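Local coordinates for protein DNA photolyase (Agrobacterium tumefaciens, PDB 4U63) that uses light absorbed by a folate antenna and a flavin cofactor to repair ultraviolet-induced cyclobutane pyrimidine dimers in DNA, at residues K33-S38 against H75-A80. Residues are numbered along the deposited sequence; the frame is centred on the assembly and turned at random.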
# COMPACT_ATOMS: atom_id res chain seq x y z
N LYS A 33 8.54 5.17 -7.42
CA LYS A 33 7.71 4.02 -7.01
C LYS A 33 7.10 3.43 -8.29
O LYS A 33 5.88 3.36 -8.46
CB LYS A 33 6.67 4.40 -5.96
CG LYS A 33 7.29 4.83 -4.63
CD LYS A 33 6.25 5.06 -3.54
CE LYS A 33 6.94 5.22 -2.18
NZ LYS A 33 6.03 5.61 -1.08
N ASP A 34 7.99 3.03 -9.18
CA ASP A 34 7.64 2.47 -10.47
C ASP A 34 8.72 1.47 -10.84
O ASP A 34 9.24 1.47 -11.95
CB ASP A 34 7.56 3.59 -11.50
CG ASP A 34 8.90 4.34 -11.66
OD1 ASP A 34 9.77 4.23 -10.77
OD2 ASP A 34 9.08 5.04 -12.68
N LEU A 35 9.05 0.59 -9.90
CA LEU A 35 10.24 -0.25 -10.02
C LEU A 35 9.95 -1.49 -10.84
O LEU A 35 9.88 -2.60 -10.32
CB LEU A 35 10.80 -0.57 -8.63
CG LEU A 35 11.05 0.67 -7.75
CD1 LEU A 35 11.67 0.25 -6.42
CD2 LEU A 35 11.92 1.70 -8.45
N ARG A 36 9.79 -1.26 -12.13
CA ARG A 36 9.45 -2.29 -13.09
C ARG A 36 9.96 -1.88 -14.47
O ARG A 36 10.14 -0.68 -14.74
CB ARG A 36 7.93 -2.46 -13.14
CG ARG A 36 7.18 -1.27 -13.73
CD ARG A 36 5.67 -1.46 -13.74
NE ARG A 36 5.02 -0.37 -14.47
CZ ARG A 36 4.69 0.82 -13.96
NH1 ARG A 36 4.91 1.11 -12.68
NH2 ARG A 36 4.13 1.72 -14.75
N LEU A 37 10.20 -2.87 -15.33
CA LEU A 37 10.51 -2.62 -16.74
C LEU A 37 9.29 -2.77 -17.66
O LEU A 37 9.26 -2.17 -18.74
CB LEU A 37 11.62 -3.56 -17.23
CG LEU A 37 12.90 -3.64 -16.39
CD1 LEU A 37 13.93 -4.52 -17.09
CD2 LEU A 37 13.47 -2.27 -16.09
N SER A 38 8.29 -3.55 -17.23
CA SER A 38 7.09 -3.80 -18.02
C SER A 38 6.07 -2.69 -17.84
O SER A 38 5.99 -2.05 -16.79
CB SER A 38 6.43 -5.14 -17.63
OG SER A 38 7.31 -6.22 -17.84
N HIS A 75 14.68 -2.17 -0.32
CA HIS A 75 15.99 -2.78 -0.52
C HIS A 75 15.91 -3.90 -1.56
O HIS A 75 16.65 -3.92 -2.56
CB HIS A 75 16.52 -3.36 0.78
CG HIS A 75 17.82 -4.05 0.64
ND1 HIS A 75 19.03 -3.43 0.88
CD2 HIS A 75 18.12 -5.32 0.27
CE1 HIS A 75 20.01 -4.28 0.66
NE2 HIS A 75 19.49 -5.44 0.29
N HIS A 76 15.02 -4.84 -1.32
CA HIS A 76 14.89 -6.00 -2.20
C HIS A 76 14.36 -5.62 -3.58
O HIS A 76 14.79 -6.18 -4.57
CB HIS A 76 14.01 -7.05 -1.55
CG HIS A 76 14.65 -7.68 -0.37
ND1 HIS A 76 15.80 -8.42 -0.46
CD2 HIS A 76 14.31 -7.67 0.94
CE1 HIS A 76 16.15 -8.85 0.73
NE2 HIS A 76 15.25 -8.41 1.60
N SER A 77 13.46 -4.64 -3.62
CA SER A 77 12.95 -4.14 -4.88
C SER A 77 14.06 -3.52 -5.74
O SER A 77 14.13 -3.79 -6.92
CB SER A 77 11.85 -3.11 -4.65
OG SER A 77 11.20 -2.83 -5.87
N LEU A 78 14.90 -2.70 -5.12
CA LEU A 78 16.04 -2.08 -5.83
C LEU A 78 17.06 -3.12 -6.29
O LEU A 78 17.59 -3.03 -7.40
CB LEU A 78 16.70 -1.01 -4.96
CG LEU A 78 15.86 0.25 -4.75
CD1 LEU A 78 16.53 1.13 -3.70
CD2 LEU A 78 15.67 1.02 -6.04
N ALA A 79 17.33 -4.11 -5.45
CA ALA A 79 18.22 -5.20 -5.84
C ALA A 79 17.66 -5.93 -7.06
O ALA A 79 18.39 -6.22 -8.01
CB ALA A 79 18.43 -6.16 -4.69
N ALA A 80 16.36 -6.22 -7.05
CA ALA A 80 15.73 -6.92 -8.18
C ALA A 80 15.73 -6.08 -9.45
O ALA A 80 16.02 -6.59 -10.53
CB ALA A 80 14.32 -7.35 -7.82
O HOH W 1 11.67 -3.95 -8.68
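Leu35, at the centre of an inverse gamma turn closed by Arg36 N to Asp34 O at 2.8 Å, faces Ser77 on helix 68-87, their CA atoms 7.0 Å apart. The setting is the parallel alpha/beta domain of photolyases, with its five-stranded sheet: residues 33-38 belong to the loop leaving strand 27-31, the middle strand of that sheet, and the contact shows how such a loop can meet a neighbouring helix through leucine packing and one bridging water.

The tight turn directs the Leu35 side chain at the helix. Its CG stands anti to the carbonyl carbon and beside the backbone N (chi1 -53°), and from there the CD1 branch lies against the Ser77 side chain and brushes the tip of Leu78. CD1 lies 3.2 Å from Ser77 OG, a snug approach of a methyl to a hydroxyl oxygen, and the serine CB adds a further apolar touch. Leu78 starts off pointing away from the loop, yet its side chain bends back so that CD2 meets Leu35 CD1 at 4.1 Å, methyl against methyl. Leu81, one helical turn beyond Ser77, also packs on Leu35, and Leu37 continues the packing on Leu81 and Leu85.

Polar groups in this buried place are provided for. A chi1 of -169° sets Ser77 OG beside the carbonyl carbon, where it lies against Leu35 CD1 and CB while hydrogen-bonding Glu268 OE2; the hydroxyl thus also ties the helix to the loop between helices 261-265 and 271-276, far along the sequence. Arg36, pointing away from the helix, reaches that same region by a hydrogen bond from NH1 to Gly267 O. Between the two backbones, a single water donates one hydrogen to Leu35 O at 2.8 Å and the other to Ser77 O at 3.0 Å.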